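Local atomic coordinates of potential RNA-dependent RNA polymerase (Human picobirnavirus, PDB entry 5I62), a protein that catalyses RNA-directed RNA synthesis, probably in both the transcription and the genome replication of a small double-stranded RNA virus. Residues Asp49-Lys54 / Tyr417-Ala422; Arg187-Gly192 / Tyr398-His403; Ser236-Asp241 / Asn453-Pro458; Leu475-Pro480 / Gln528-Arg533. All blocks are in the same frame, centred on the assembly; numbering follows the deposited sequence.

Interaction 1 of 4, residues Asp49-Lys54 / Tyr417-Ala422; sequences DEWYKK and YSTMRA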
# COMPACT_ATOMS: atom_id res chain seq x y z
N ASP A 49 3.37 -4.26 -27.83
CA ASP A 49 2.68 -4.36 -29.12
C ASP A 49 2.46 -5.82 -29.51
O ASP A 49 1.39 -6.19 -30.01
CB ASP A 49 3.46 -3.62 -30.20
CG ASP A 49 3.37 -2.10 -30.07
OD1 ASP A 49 2.58 -1.60 -29.24
OD2 ASP A 49 4.11 -1.40 -30.80
N GLU A 50 3.47 -6.66 -29.28
CA GLU A 50 3.38 -8.06 -29.66
C GLU A 50 2.32 -8.79 -28.83
O GLU A 50 1.50 -9.55 -29.38
CB GLU A 50 4.75 -8.73 -29.51
CG GLU A 50 4.81 -10.10 -30.15
CD GLU A 50 4.73 -10.01 -31.67
OE1 GLU A 50 4.50 -11.06 -32.32
OE2 GLU A 50 4.90 -8.90 -32.22
N TRP A 51 2.32 -8.57 -27.52
CA TRP A 51 1.29 -9.19 -26.69
C TRP A 51 -0.09 -8.66 -27.04
O TRP A 51 -1.08 -9.40 -27.00
CB TRP A 51 1.59 -8.99 -25.21
CG TRP A 51 0.42 -9.44 -24.36
CD1 TRP A 51 -0.36 -8.66 -23.55
CD2 TRP A 51 -0.12 -10.76 -24.28
NE1 TRP A 51 -1.35 -9.42 -22.96
CE2 TRP A 51 -1.22 -10.71 -23.40
CE3 TRP A 51 0.23 -11.98 -24.87
CZ2 TRP A 51 -1.98 -11.84 -23.09
CZ3 TRP A 51 -0.53 -13.10 -24.57
CH2 TRP A 51 -1.62 -13.02 -23.68
N TYR A 52 -0.18 -7.37 -27.39
CA TYR A 52 -1.47 -6.76 -27.69
C TYR A 52 -2.17 -7.45 -28.86
O TYR A 52 -3.40 -7.55 -28.89
CB TYR A 52 -1.30 -5.27 -28.00
CG TYR A 52 -2.57 -4.47 -27.79
CD1 TYR A 52 -3.63 -4.56 -28.68
CD2 TYR A 52 -2.72 -3.67 -26.66
CE1 TYR A 52 -4.81 -3.85 -28.47
CE2 TYR A 52 -3.88 -2.95 -26.45
CZ TYR A 52 -4.92 -3.04 -27.36
OH TYR A 52 -6.07 -2.31 -27.14
N LYS A 53 -1.39 -7.93 -29.83
CA LYS A 53 -1.98 -8.64 -30.97
C LYS A 53 -2.83 -9.81 -30.52
O LYS A 53 -3.81 -10.15 -31.20
CB LYS A 53 -0.90 -9.14 -31.92
CG LYS A 53 -0.12 -8.07 -32.63
CD LYS A 53 0.91 -8.73 -33.54
CE LYS A 53 1.92 -7.74 -34.05
NZ LYS A 53 2.98 -8.42 -34.84
N LYS A 54 -2.47 -10.46 -29.41
CA LYS A 54 -3.23 -11.58 -28.89
C LYS A 54 -4.23 -11.17 -27.80
O LYS A 54 -5.32 -11.76 -27.71
CB LYS A 54 -2.31 -12.66 -28.32
CG LYS A 54 -0.89 -12.59 -28.45
CD LYS A 54 -0.22 -13.89 -28.00
CE LYS A 54 1.23 -13.54 -28.01
NZ LYS A 54 1.89 -14.71 -27.60
N TYR A 417 -6.05 -9.36 -13.14
CA TYR A 417 -4.98 -8.39 -13.19
C TYR A 417 -4.63 -8.09 -14.64
O TYR A 417 -4.75 -8.95 -15.52
CB TYR A 417 -3.77 -8.93 -12.43
CG TYR A 417 -2.70 -7.93 -12.08
CD1 TYR A 417 -2.75 -7.22 -10.89
CD2 TYR A 417 -1.61 -7.74 -12.92
CE1 TYR A 417 -1.75 -6.31 -10.55
CE2 TYR A 417 -0.61 -6.85 -12.60
CZ TYR A 417 -0.68 -6.14 -11.41
OH TYR A 417 0.32 -5.26 -11.11
N SER A 418 -4.23 -6.85 -14.90
CA SER A 418 -3.89 -6.45 -16.26
C SER A 418 -2.61 -7.14 -16.73
O SER A 418 -1.56 -6.99 -16.10
CB SER A 418 -3.70 -4.94 -16.34
OG SER A 418 -3.12 -4.57 -17.57
N THR A 419 -2.69 -7.87 -17.85
CA THR A 419 -1.46 -8.41 -18.44
C THR A 419 -0.56 -7.28 -18.93
O THR A 419 0.67 -7.42 -18.92
CB THR A 419 -1.77 -9.36 -19.59
OG1 THR A 419 -2.56 -8.69 -20.59
CG2 THR A 419 -2.52 -10.59 -19.08
N MET A 420 -1.14 -6.17 -19.37
CA MET A 420 -0.31 -5.05 -19.83
C MET A 420 0.49 -4.46 -18.67
O MET A 420 1.69 -4.20 -18.79
CB MET A 420 -1.16 -3.97 -20.50
CG MET A 420 -1.80 -4.39 -21.84
SD MET A 420 -0.59 -4.88 -23.11
CE MET A 420 0.50 -3.49 -23.11
N ARG A 421 -0.17 -4.26 -17.53
CA ARG A 421 0.56 -3.81 -16.34
C ARG A 421 1.63 -4.82 -15.95
O ARG A 421 2.75 -4.43 -15.59
CB ARG A 421 -0.40 -3.57 -15.19
CG ARG A 421 0.27 -3.01 -13.93
CD ARG A 421 -0.79 -2.51 -12.98
NE ARG A 421 -0.29 -1.82 -11.79
CZ ARG A 421 0.09 -0.54 -11.75
NH1 ARG A 421 0.08 0.21 -12.85
NH2 ARG A 421 0.50 -0.02 -10.60
N ALA A 422 1.30 -6.11 -16.01
CA ALA A 422 2.29 -7.14 -15.69
C ALA A 422 3.51 -7.03 -16.60
O ALA A 422 4.65 -7.08 -16.13
CB ALA A 422 1.65 -8.53 -15.80

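Interaction 2 of 4, residues Arg187-Gly192 / Tyr398-His403; sequences RGQEGG and YLRRWH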
# COMPACT_ATOMS: atom_id res chain seq x y z
N ARG A 187 9.57 5.80 -3.29
CA ARG A 187 9.19 4.67 -4.13
C ARG A 187 8.77 5.20 -5.49
O ARG A 187 8.06 6.21 -5.57
CB ARG A 187 8.04 3.83 -3.54
CG ARG A 187 8.36 3.14 -2.23
CD ARG A 187 9.51 2.15 -2.37
NE ARG A 187 9.20 1.09 -3.33
CZ ARG A 187 8.47 0.02 -3.05
NH1 ARG A 187 7.96 -0.13 -1.83
NH2 ARG A 187 8.25 -0.91 -3.98
N GLY A 188 9.17 4.50 -6.54
CA GLY A 188 8.78 4.86 -7.88
C GLY A 188 7.62 4.01 -8.35
O GLY A 188 7.55 2.81 -8.07
N GLN A 189 6.71 4.63 -9.08
CA GLN A 189 5.57 3.93 -9.63
C GLN A 189 5.38 4.37 -11.08
O GLN A 189 5.50 5.56 -11.40
CB GLN A 189 4.32 4.21 -8.78
CG GLN A 189 3.04 3.65 -9.33
CD GLN A 189 1.91 3.76 -8.32
OE1 GLN A 189 2.11 3.55 -7.12
NE2 GLN A 189 0.71 4.10 -8.80
N GLU A 190 5.10 3.40 -11.94
CA GLU A 190 4.94 3.71 -13.36
C GLU A 190 3.77 4.67 -13.56
O GLU A 190 2.70 4.49 -12.97
CB GLU A 190 4.76 2.43 -14.17
CG GLU A 190 3.51 1.62 -13.83
CD GLU A 190 3.76 0.59 -12.74
OE1 GLU A 190 4.31 0.96 -11.67
OE2 GLU A 190 3.42 -0.60 -12.95
N GLY A 191 3.98 5.70 -14.37
CA GLY A 191 2.91 6.63 -14.69
C GLY A 191 2.92 7.04 -16.16
O GLY A 191 2.40 8.09 -16.52
N GLY A 192 3.52 6.21 -17.02
CA GLY A 192 3.64 6.54 -18.42
C GLY A 192 5.00 6.13 -18.97
O GLY A 192 5.93 5.78 -18.23
N TYR A 398 -11.04 -2.90 -8.42
CA TYR A 398 -10.70 -2.77 -7.02
C TYR A 398 -9.31 -3.37 -6.86
O TYR A 398 -9.09 -4.49 -7.33
CB TYR A 398 -11.72 -3.49 -6.12
CG TYR A 398 -11.45 -3.40 -4.64
CD1 TYR A 398 -11.26 -2.17 -4.02
CD2 TYR A 398 -11.38 -4.55 -3.86
CE1 TYR A 398 -11.02 -2.09 -2.66
CE2 TYR A 398 -11.14 -4.47 -2.49
CZ TYR A 398 -10.95 -3.23 -1.90
OH TYR A 398 -10.72 -3.14 -0.54
N LEU A 399 -8.40 -2.61 -6.26
CA LEU A 399 -7.00 -3.02 -6.06
C LEU A 399 -6.34 -3.39 -7.39
O LEU A 399 -5.56 -4.34 -7.47
CB LEU A 399 -6.90 -4.18 -5.07
CG LEU A 399 -7.55 -3.93 -3.70
CD1 LEU A 399 -7.35 -5.14 -2.78
CD2 LEU A 399 -7.01 -2.65 -3.05
N ARG A 400 -6.67 -2.62 -8.43
CA ARG A 400 -6.15 -2.82 -9.79
C ARG A 400 -6.48 -4.20 -10.36
O ARG A 400 -5.76 -4.72 -11.22
CB ARG A 400 -4.64 -2.56 -9.85
CG ARG A 400 -4.29 -1.08 -9.65
CD ARG A 400 -2.80 -0.84 -9.84
NE ARG A 400 -2.27 0.22 -8.98
CZ ARG A 400 -2.49 1.52 -9.18
NH1 ARG A 400 -3.23 1.93 -10.21
NH2 ARG A 400 -1.96 2.41 -8.34
N ARG A 401 -7.60 -4.79 -9.92
CA ARG A 401 -8.15 -5.99 -10.54
C ARG A 401 -9.55 -5.71 -11.05
O ARG A 401 -10.35 -5.03 -10.39
CB ARG A 401 -8.23 -7.16 -9.56
CG ARG A 401 -6.98 -7.99 -9.44
CD ARG A 401 -6.12 -7.40 -8.38
NE ARG A 401 -4.96 -8.23 -8.05
CZ ARG A 401 -3.91 -7.75 -7.41
NH1 ARG A 401 -3.90 -6.46 -7.08
NH2 ARG A 401 -2.87 -8.53 -7.10
N TRP A 402 -9.86 -6.27 -12.22
CA TRP A 402 -11.18 -6.16 -12.85
C TRP A 402 -12.03 -7.35 -12.45
O TRP A 402 -11.55 -8.48 -12.38
CB TRP A 402 -10.99 -6.11 -14.36
CG TRP A 402 -12.20 -6.18 -15.24
CD1 TRP A 402 -12.89 -5.13 -15.77
CD2 TRP A 402 -12.79 -7.37 -15.79
NE1 TRP A 402 -13.89 -5.59 -16.59
CE2 TRP A 402 -13.85 -6.96 -16.61
CE3 TRP A 402 -12.53 -8.74 -15.65
CZ2 TRP A 402 -14.66 -7.86 -17.30
CZ3 TRP A 402 -13.34 -9.64 -16.32
CH2 TRP A 402 -14.39 -9.19 -17.15
N HIS A 403 -13.29 -7.08 -12.14
CA HIS A 403 -14.27 -8.13 -11.85
C HIS A 403 -15.52 -7.86 -12.67
O HIS A 403 -15.86 -6.71 -12.94
CB HIS A 403 -14.65 -8.19 -10.37
CG HIS A 403 -13.50 -8.19 -9.41
ND1 HIS A 403 -13.15 -9.31 -8.69
CD2 HIS A 403 -12.67 -7.21 -9.00
CE1 HIS A 403 -12.13 -9.03 -7.90
NE2 HIS A 403 -11.81 -7.76 -8.08

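Interaction 3 of 4, residues Ser236-Asp241 / Asn453-Pro458; sequences SMEAVD and NVKYHP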
# COMPACT_ATOMS: atom_id res chain seq x y z
N SER A 236 -6.73 -12.07 1.78
CA SER A 236 -6.26 -12.61 0.52
C SER A 236 -7.08 -12.04 -0.62
O SER A 236 -8.17 -11.52 -0.41
CB SER A 236 -6.36 -14.14 0.49
OG SER A 236 -7.73 -14.51 0.39
N MET A 237 -6.55 -12.18 -1.84
CA MET A 237 -7.31 -11.76 -3.01
C MET A 237 -8.52 -12.65 -3.23
O MET A 237 -9.52 -12.23 -3.82
CB MET A 237 -6.41 -11.74 -4.24
CG MET A 237 -5.28 -10.72 -4.17
SD MET A 237 -5.87 -9.01 -4.25
CE MET A 237 -5.89 -8.54 -2.52
N GLU A 238 -8.45 -13.90 -2.76
CA GLU A 238 -9.62 -14.77 -2.86
C GLU A 238 -10.72 -14.34 -1.89
O GLU A 238 -11.91 -14.42 -2.22
CB GLU A 238 -9.19 -16.22 -2.62
CG GLU A 238 -8.31 -16.80 -3.74
CD GLU A 238 -6.88 -16.21 -3.78
OE1 GLU A 238 -6.32 -15.90 -2.71
OE2 GLU A 238 -6.33 -16.07 -4.90
N ALA A 239 -10.35 -13.85 -0.71
CA ALA A 239 -11.36 -13.28 0.20
C ALA A 239 -11.97 -12.02 -0.40
O ALA A 239 -13.17 -11.75 -0.22
CB ALA A 239 -10.76 -12.98 1.56
N VAL A 240 -11.16 -11.22 -1.10
CA VAL A 240 -11.69 -10.03 -1.78
C VAL A 240 -12.70 -10.44 -2.83
O VAL A 240 -13.77 -9.84 -2.95
CB VAL A 240 -10.55 -9.21 -2.41
CG1 VAL A 240 -11.13 -8.12 -3.33
CG2 VAL A 240 -9.68 -8.57 -1.34
N ASP A 241 -12.34 -11.44 -3.64
CA ASP A 241 -13.19 -11.90 -4.73
C ASP A 241 -14.51 -12.45 -4.21
O ASP A 241 -15.56 -12.25 -4.83
CB ASP A 241 -12.47 -12.98 -5.55
CG ASP A 241 -11.21 -12.45 -6.24
OD1 ASP A 241 -11.02 -11.21 -6.25
OD2 ASP A 241 -10.42 -13.27 -6.78
N ASN A 453 -0.02 -12.67 -10.50
CA ASN A 453 -1.19 -11.79 -10.42
C ASN A 453 -2.23 -12.08 -11.50
O ASN A 453 -3.42 -11.87 -11.26
CB ASN A 453 -0.74 -10.33 -10.50
CG ASN A 453 0.03 -9.91 -9.29
OD1 ASN A 453 -0.44 -10.08 -8.16
ND2 ASN A 453 1.22 -9.37 -9.50
N VAL A 454 -1.81 -12.56 -12.68
CA VAL A 454 -2.76 -12.73 -13.78
C VAL A 454 -3.37 -14.13 -13.78
O VAL A 454 -3.90 -14.58 -14.80
CB VAL A 454 -2.10 -12.41 -15.14
CG1 VAL A 454 -1.41 -11.04 -15.09
CG2 VAL A 454 -1.10 -13.50 -15.54
N LYS A 455 -3.36 -14.79 -12.63
CA LYS A 455 -3.81 -16.18 -12.52
C LYS A 455 -5.28 -16.41 -12.87
O LYS A 455 -5.69 -17.56 -12.98
CB LYS A 455 -3.55 -16.70 -11.12
CG LYS A 455 -4.47 -16.04 -10.09
CD LYS A 455 -3.92 -16.14 -8.68
CE LYS A 455 -4.63 -17.22 -7.90
NZ LYS A 455 -4.02 -17.40 -6.56
N TYR A 456 -6.09 -15.35 -13.02
CA TYR A 456 -7.48 -15.53 -13.45
C TYR A 456 -7.78 -14.86 -14.77
O TYR A 456 -8.95 -14.80 -15.17
CB TYR A 456 -8.45 -15.01 -12.40
CG TYR A 456 -8.40 -15.77 -11.11
CD1 TYR A 456 -8.74 -17.11 -11.06
CD2 TYR A 456 -8.03 -15.14 -9.93
CE1 TYR A 456 -8.70 -17.82 -9.88
CE2 TYR A 456 -8.00 -15.83 -8.75
CZ TYR A 456 -8.34 -17.17 -8.73
OH TYR A 456 -8.30 -17.86 -7.55
N HIS A 457 -6.76 -14.34 -15.45
CA HIS A 457 -6.97 -13.69 -16.72
C HIS A 457 -7.42 -14.72 -17.75
O HIS A 457 -6.92 -15.85 -17.75
CB HIS A 457 -5.67 -13.01 -17.17
CG HIS A 457 -5.82 -11.99 -18.25
ND1 HIS A 457 -6.00 -12.33 -19.57
CD2 HIS A 457 -5.76 -10.64 -18.21
CE1 HIS A 457 -6.07 -11.22 -20.30
NE2 HIS A 457 -5.92 -10.19 -19.49
N PRO A 458 -8.35 -14.38 -18.63
CA PRO A 458 -8.78 -15.35 -19.65
C PRO A 458 -7.65 -15.87 -20.52
O PRO A 458 -7.72 -17.00 -21.01
CB PRO A 458 -9.82 -14.57 -20.47
CG PRO A 458 -9.51 -13.12 -20.21
CD PRO A 458 -9.03 -13.08 -18.77

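Interaction 4 of 4, residues Leu475-Pro480 / Gln528-Arg533; sequences LGLGIP and QALKSR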
# COMPACT_ATOMS: atom_id res chain seq x y z
N LEU A 475 11.70 -18.59 -16.94
CA LEU A 475 10.95 -18.46 -15.69
C LEU A 475 11.28 -19.58 -14.71
O LEU A 475 10.43 -20.03 -13.95
CB LEU A 475 9.44 -18.40 -15.95
CG LEU A 475 9.01 -17.26 -16.88
CD1 LEU A 475 7.50 -17.23 -17.08
CD2 LEU A 475 9.53 -15.92 -16.36
N GLY A 476 12.53 -20.06 -14.71
CA GLY A 476 12.96 -21.08 -13.79
C GLY A 476 12.97 -22.48 -14.37
O GLY A 476 13.60 -23.37 -13.78
N LEU A 477 12.29 -22.70 -15.50
CA LEU A 477 12.38 -23.99 -16.18
C LEU A 477 13.81 -24.31 -16.57
O LEU A 477 14.18 -25.48 -16.68
CB LEU A 477 11.49 -24.00 -17.42
CG LEU A 477 9.98 -24.14 -17.18
CD1 LEU A 477 9.21 -23.74 -18.42
CD2 LEU A 477 9.65 -25.57 -16.77
N GLY A 478 14.64 -23.28 -16.79
CA GLY A 478 16.03 -23.44 -17.14
C GLY A 478 16.99 -23.37 -15.97
O GLY A 478 18.20 -23.28 -16.20
N ILE A 479 16.49 -23.40 -14.74
CA ILE A 479 17.34 -23.36 -13.55
C ILE A 479 17.20 -24.70 -12.84
O ILE A 479 16.17 -24.97 -12.21
CB ILE A 479 16.96 -22.18 -12.63
CG1 ILE A 479 16.92 -20.87 -13.43
CG2 ILE A 479 17.95 -22.08 -11.46
CD1 ILE A 479 16.69 -19.61 -12.57
N PRO A 480 18.20 -25.57 -12.93
CA PRO A 480 18.06 -26.93 -12.39
C PRO A 480 17.66 -26.93 -10.91
O PRO A 480 18.24 -26.21 -10.09
CB PRO A 480 19.45 -27.54 -12.60
CG PRO A 480 20.03 -26.77 -13.76
CD PRO A 480 19.50 -25.35 -13.58
N GLN A 528 2.60 -24.06 -10.77
CA GLN A 528 1.93 -25.23 -11.30
C GLN A 528 1.91 -25.21 -12.82
O GLN A 528 2.11 -26.25 -13.47
CB GLN A 528 0.50 -25.32 -10.75
CG GLN A 528 -0.26 -26.55 -11.25
CD GLN A 528 -1.76 -26.45 -11.04
OE1 GLN A 528 -2.27 -25.43 -10.57
NE2 GLN A 528 -2.48 -27.52 -11.38
N ALA A 529 1.67 -24.04 -13.42
CA ALA A 529 1.61 -23.96 -14.87
C ALA A 529 2.98 -24.24 -15.50
O ALA A 529 3.07 -24.92 -16.53
CB ALA A 529 1.08 -22.59 -15.29
N LEU A 530 4.05 -23.72 -14.90
CA LEU A 530 5.38 -23.99 -15.43
C LEU A 530 5.74 -25.47 -15.31
O LEU A 530 6.20 -26.09 -16.28
CB LEU A 530 6.41 -23.12 -14.70
CG LEU A 530 6.32 -21.64 -15.07
CD1 LEU A 530 7.13 -20.83 -14.07
CD2 LEU A 530 6.83 -21.42 -16.49
N LYS A 531 5.55 -26.06 -14.13
CA LYS A 531 5.81 -27.48 -13.93
C LYS A 531 5.02 -28.35 -14.90
O LYS A 531 5.49 -29.43 -15.29
CB LYS A 531 5.46 -27.90 -12.50
CG LYS A 531 6.43 -27.44 -11.44
CD LYS A 531 5.95 -27.93 -10.08
CE LYS A 531 6.96 -27.64 -8.99
NZ LYS A 531 6.40 -28.01 -7.67
N SER A 532 3.82 -27.92 -15.29
CA SER A 532 3.07 -28.69 -16.27
C SER A 532 3.67 -28.61 -17.66
O SER A 532 3.35 -29.44 -18.52
CB SER A 532 1.62 -28.22 -16.30
OG SER A 532 1.45 -27.22 -17.28
N ARG A 533 4.54 -27.63 -17.91
CA ARG A 533 5.21 -27.49 -19.19
C ARG A 533 6.53 -28.26 -19.24
O ARG A 533 7.28 -28.10 -20.21
CB ARG A 533 5.45 -26.00 -19.49
CG ARG A 533 4.24 -25.29 -20.10
CD ARG A 533 4.26 -23.81 -19.76
NE ARG A 533 3.19 -23.06 -20.42
CZ ARG A 533 1.93 -23.03 -20.00
NH1 ARG A 533 1.56 -23.71 -18.92
NH2 ARG A 533 1.03 -22.31 -20.66

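Interaction 1 of 4, residues Asp49-Lys54 / Tyr417-Ala422
The indole of Trp51 and the side chains of Thr419 and Met420 join two helices that are hundreds of residues apart in sequence, and they do so by one polar and one sulfur-mediated contact. The polar one is a hydrogen bond from Trp51 NE1 to Thr419 OG1, 2.8 Å long and somewhat bent at 149°, with the oxygen tilted slightly from the indole plane. Trp51 carries its CG anti to the backbone N (chi1 171°), which sends the N-H edge of the ring to the start of helix 419-427. Thr419 OG1 has a second partner, Glu69 OE2, and Glu69 thereby helps to position it, while OE1 of the same carboxylate is bonded to Ser418 OG and Met420 N.

Apolar packing is left to Met420. Bends at chi2 and chi3 curl its chain back so that Met420 SD lies 3.8 Å from Trp51 CD1, in the ring plane and at its edge, a Met-aromatic contact. Met420 SD also approaches Tyr52 CD2 at 4.3 Å, the phenol of Tyr52 turning its hydroxyl to Asp70.

Capping is the third element. Ser418 OG accepts from Arg421 N at 3.0 Å, almost straight at 174°, making Ser418 the N-cap of helix 419-427. Phe463 meets Trp51 edge-to-face from helix 460-469. Such docking of an N-terminal helix on the helices that follow the palm is consistent with the closed architecture of viral RNA-dependent RNA polymerases, where N-terminal elements bridge fingers and thumb; helices 419-427 and 460-469 would then probably belong to the thumb.

Interaction 2 of 4, residues Arg187-Gly192 / Tyr398-His403
At the tip of a beta hairpin whose place after the catalytic strands is consistent with motif E of viral polymerases, Arg400 reaches out to Gln189, at the end of a long strand probably belonging to the fingers. A type I' turn from Tyr398 to Arg401 forms the tip, closed by backbone bonds in both directions between its end residues. The two side chains approach from opposite directions, and Gln189 NE2 lies 3.2 Å from Arg400 NH2. As modelled both atoms are donors, so the pair is a close approach without a hydrogen bond, and the amide and guanidinium planes stand 81° apart. With chi1 at 174° and no bend at chi2, the Gln189 chain runs straight out to the arginine. Arg401 NH1 donates to Leu399 O at 2.7 Å, the oxygen lying in the guanidinium plane, a bond within the turn itself. Nearby, Arg425 and, more weakly, Arg421 gather round the Glu190 carboxylate, with Arg400 NE close to Arg421 NH2. Strand 176-189 pairs with strand 199-205 beside Gln189, while Tyr398 and Leu399 pack on helix 237-250 and strand 360-363.

Interaction 3 of 4, residues Ser236-Asp241 / Asn453-Pro458
Glu238 and Asp241, one helical turn apart, face Lys455 and Tyr456 across a junction between helix 237-250 and the loop joining helices 441-451 and 460-469. The position of that helix just before the first strand of the central catalytic sheet suits the palm of a right-hand polymerase, and the loop probably belongs to the thumb. The first segment begins at Ser236, the N-cap: Ser236 OG accepts from Ala239 N at 2.9 Å and so ties off the first turn of the helix.

Met237 starts out toward the loop but ends against Leu399 and Arg401 instead. Glu238 follows with the charged part of the contact. Lys455 NZ donates to Glu238 OE2 at 3.1 Å, a salt bridge that meets the oxygen from above the carboxylate plane. A bend at chi2 (71°) folds the glutamate chain over to its partner, and Lys455 NZ has a second, long and weak ion pair with Glu452. The same Glu238 OE2 sits 3.8 Å from Tyr456 OH, at the edge of the phenol ring. Lys455 CG in turn lies over one face of that ring, toward the rim, so the two neighbouring side chains of the loop pack on each other as well as on the helix.

Asp241 closes the segment. Its OD2 is held chiefly by Gly415 N, a backbone donor from the loop before strand 416-417, and from there Asp241 OD2 still comes within 4.0 Å of Tyr456 CE2, with carboxylate and ring planes turned 69° apart.

Interaction 4 of 4, residues Leu475-Pro480 / Gln528-Arg533
Leu477 and Leu530 are the residues whose backbones come nearest, with 7.0 Å between Leu477 CA and Leu530 CA. On one side lies a type I turn from Gly476 to Ile479, closed by Ile479 N bonding Gly476 O; on the other, the last turn of helix 525-532. Leu475 and Gly476 enter the turn with positive phi values, and the backbone angles of Gly476 (phi 99°) suit a residue without a side chain.

Leu530 points into the loop with CG anti to its carbonyl carbon (chi1 -71°), and its two methyls divide the work. Leu530 CD1 touches Leu475 O at 3.4 Å and Leu475 CB at 3.8 Å, while Leu530 CD2 meets Leu477 CD1, also at 3.8 Å. Leu477 answers with its other branch: Leu477 CD2 rests 3.5 Å from Leu530 O, so backbone oxygens as well as side chains are packed against. This is leucine packing of a C-terminal helix against a loop, in the helical region that follows the polymerase palm; Leu483, in the same loop after the turn, and Leu448 of helix 441-451 also pack on Leu530.

The helix ends with its own polar fastening. Arg533 N donates to Leu530 O at 2.8 Å, and Ala529 O accepts both from Arg533 NH1 (3.1 Å) and from Ser532 OG (2.9 Å), which reach it from opposite faces of the carbonyl plane. Arg533 also forms salt bridges with Asp465 and Glu461 of helix 460-469.

Read from the N terminus, helix 44-55 opens the longest loop, closed by interaction 1 at the start of helix 419-427. Inside it, interaction 2 is fully nested, running from strand 176-189 to the hairpin 395-404. Interaction 3 opens between the ends of interaction 2 but closes only at 453-458, beyond interaction 1, so it crosses both. These three touch one another: Arg421 meets Arg400 and Glu190, Tyr417 packs on Asn453, and His403 lies against Asp241. They join the N-terminal helix to helix 419-427, a probable fingers strand to the hairpin, and a probable palm helix to the loop before helix 460-469. Interaction 4 follows in series, its nearest atoms about 9 Å from interaction 3.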